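Local atomic coordinates of general secretion pathway protein L (Vibrio parahaemolyticus, PDB entry 2W7V), a protein that probably serves as an inner-membrane component of the type II secretion machinery, its periplasmic domain pairing into a dimer. Residues 7-13 with 83-87. Residues are numbered along the deposited sequence; the frame is centred on the assembly and turned at random. Where two conformers were deposited one is given.
Sequences DVAMLSW and VLKRQ
Arg-86 sends CG anti to its carbonyl carbon (chi1 -65°) and bends at chi2 and chi3, which carries its side chain to the N-terminal turn of helix 8-13, while Asp-7, with CG anti to the backbone N (chi1 -172°), reaches it from the opposite direction. OD2 of Asp-7 and NE of Arg-86 form a salt bridge at 3.1 Å, with carboxylate and guanidinium planes 78° apart. Asp-7 is the N-cap residue; its OD1 accepts the capping bond from Met-10 N at 2.6 Å, on the syn side but tilted out of the carboxylate plane, so one carboxylate caps the helix and ties it to the strand, and the two grips limit its rotation. Next to the salt bridge, CB of Ala-9 lies 3.7 Å from CZ of Arg-86. In one of its two modelled conformers, Trp-13 flanks the arginine, its CH2 at the guanidinium edge, 3.7 Å from NH1, and its CZ3 beside the arginine CG at 3.6 Å. In this circularly permuted ferredoxin-like domain, the contact joins the first helix to the end of strand 78-86, an inner strand of the antiparallel sheet. The bent chain of selenomethionine Met-10 runs toward the strand, though the exact place of its methyl is doubtful, and packs with Leu-84 against Phe-64 of strand 64-73. Lys-85 pairs through NZ with Glu-67, and Leu-11 packs on Phe-32 of the second subunit.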
loop_
_atom_site.group_PDB
_atom_site.type_symbol
_atom_site.label_atom_id
_atom_site.label_comp_id
_atom_site.label_asym_id
_atom_site.label_seq_id
_atom_site.Cartn_x
_atom_site.Cartn_y
_atom_site.Cartn_z
ATOM N N ASP A 7 -0.206 12.855 -3.347
ATOM C CA ASP A 7 0.092 12.329 -4.700
ATOM C C ASP A 7 -0.821 11.219 -5.190
ATOM O O ASP A 7 -0.506 10.012 -5.042
ATOM C CB ASP A 7 1.525 11.817 -4.826
ATOM C CG ASP A 7 1.887 11.447 -6.276
ATOM O OD1 ASP A 7 1.095 10.725 -6.917
ATOM O OD2 ASP A 7 2.954 11.903 -6.781
ATOM N N VAL A 8 -1.879 11.660 -5.860
ATOM C CA VAL A 8 -2.909 10.823 -6.460
ATOM C C VAL A 8 -2.459 9.930 -7.626
ATOM O O VAL A 8 -3.026 8.851 -7.813
ATOM C CB VAL A 8 -4.076 11.724 -6.960
ATOM C CG1 VAL A 8 -4.767 11.112 -8.158
ATOM C CG2 VAL A 8 -5.049 12.004 -5.828
ATOM N N ALA A 9 -1.503 10.383 -8.440
ATOM C CA ALA A 9 -0.998 9.557 -9.563
ATOM C C ALA A 9 -0.279 8.302 -9.060
ATOM O O ALA A 9 -0.532 7.198 -9.518
ATOM C CB ALA A 9 -0.104 10.366 -10.491
HETATM N N MSE A 10 0.577 8.461 -8.073
HETATM C CA MSE A 10 1.156 7.303 -7.412
HETATM C C MSE A 10 0.110 6.401 -6.716
HETATM O O MSE A 10 0.212 5.192 -6.769
HETATM C CB MSE A 10 2.228 7.751 -6.423
HETATM C CG MSE A 10 2.958 6.576 -5.784
HETATM SE SE MSE A 10 4.085 5.460 -6.961
HETATM C CE MSE A 10 5.377 6.797 -7.421
ATOM N N LEU A 11 -0.881 6.996 -6.076
ATOM C CA LEU A 11 -1.965 6.226 -5.487
ATOM C C LEU A 11 -2.664 5.356 -6.536
ATOM O O LEU A 11 -2.919 4.192 -6.316
ATOM C CB LEU A 11 -2.964 7.160 -4.791
ATOM C CG LEU A 11 -4.014 6.531 -3.879
ATOM C CD1 LEU A 11 -3.352 5.731 -2.793
ATOM C CD2 LEU A 11 -4.856 7.630 -3.281
ATOM N N SER A 12 -2.935 5.918 -7.701
ATOM C CA SER A 12 -3.549 5.155 -8.771
ATOM C C SER A 12 -2.684 3.998 -9.261
ATOM O O SER A 12 -3.189 2.862 -9.354
ATOM C CB SER A 12 -3.922 6.075 -9.929
ATOM O OG SER A 12 -4.841 7.073 -9.490
ATOM N N TRP A 13 -1.398 4.271 -9.531
ATOM C CA TRP A 13 -0.497 3.302 -10.174
ATOM C C TRP A 13 -0.018 2.229 -9.190
ATOM O O TRP A 13 0.351 1.134 -9.589
ATOM C CB TRP A 13 0.742 3.987 -10.810
ATOM C CG TRP A 13 0.484 5.199 -11.712
ATOM C CD1 TRP A 13 -0.612 5.445 -12.487
ATOM C CD2 TRP A 13 1.386 6.296 -11.940
ATOM N NE1 TRP A 13 -0.458 6.638 -13.170
ATOM C CE2 TRP A 13 0.759 7.174 -12.849
ATOM C CE3 TRP A 13 2.668 6.617 -11.462
ATOM C CZ2 TRP A 13 1.361 8.349 -13.278
ATOM C CZ3 TRP A 13 3.263 7.775 -11.889
ATOM C CH2 TRP A 13 2.612 8.635 -12.790
ATOM N N VAL A 83 12.356 1.590 -2.973
ATOM C CA VAL A 83 11.645 2.849 -2.910
ATOM C C VAL A 83 11.227 3.208 -4.332
ATOM O O VAL A 83 12.037 3.206 -5.225
ATOM C CB VAL A 83 12.533 3.959 -2.327
ATOM C CG1 VAL A 83 11.780 5.261 -2.300
ATOM C CG2 VAL A 83 12.959 3.573 -0.900
ATOM N N LEU A 84 9.936 3.446 -4.527
ATOM C CA LEU A 84 9.391 3.866 -5.810
ATOM C C LEU A 84 8.940 5.317 -5.724
ATOM O O LEU A 84 8.290 5.708 -4.756
ATOM C CB LEU A 84 8.147 3.033 -6.161
ATOM C CG LEU A 84 8.230 1.521 -6.066
ATOM C CD1 LEU A 84 6.908 0.870 -6.549
ATOM C CD2 LEU A 84 9.422 1.016 -6.835
ATOM N N LYS A 85 9.244 6.069 -6.759
ATOM C CA LYS A 85 8.714 7.396 -7.012
ATOM C C LYS A 85 8.209 7.427 -8.452
ATOM O O LYS A 85 8.512 6.537 -9.256
ATOM C CB LYS A 85 9.813 8.442 -6.825
ATOM C CG LYS A 85 10.483 8.397 -5.449
ATOM C CD LYS A 85 11.859 9.111 -5.444
ATOM C CE LYS A 85 12.640 8.763 -4.166
ATOM N NZ LYS A 85 13.865 9.574 -3.973
ATOM N N ARG A 86 7.448 8.457 -8.787
ATOM C CA ARG A 86 6.849 8.565 -10.131
ATOM C C ARG A 86 7.911 8.636 -11.279
ATOM O O ARG A 86 8.902 9.318 -11.120
ATOM C CB ARG A 86 5.939 9.811 -10.211
ATOM C CG ARG A 86 4.709 9.744 -9.305
ATOM C CD ARG A 86 3.462 10.354 -9.959
ATOM N NE ARG A 86 3.463 11.804 -9.877
ATOM C CZ ARG A 86 2.862 12.630 -10.738
ATOM N NH1 ARG A 86 2.194 12.173 -11.802
ATOM N NH2 ARG A 86 2.933 13.940 -10.531
ATOM N N GLN A 87 7.665 7.876 -12.368
ATOM C CA GLN A 87 8.376 7.878 -13.700
ATOM C C GLN A 87 9.123 6.566 -14.083
ATOM O O GLN A 87 9.432 6.297 -15.283
ATOM C CB GLN A 87 9.309 9.076 -13.880
ATOM C CG GLN A 87 8.620 10.399 -14.115
ATOM C CD GLN A 87 9.636 11.518 -14.189
ATOM O OE1 GLN A 87 10.438 11.687 -13.266
ATOM N NE2 GLN A 87 9.643 12.262 -15.300
#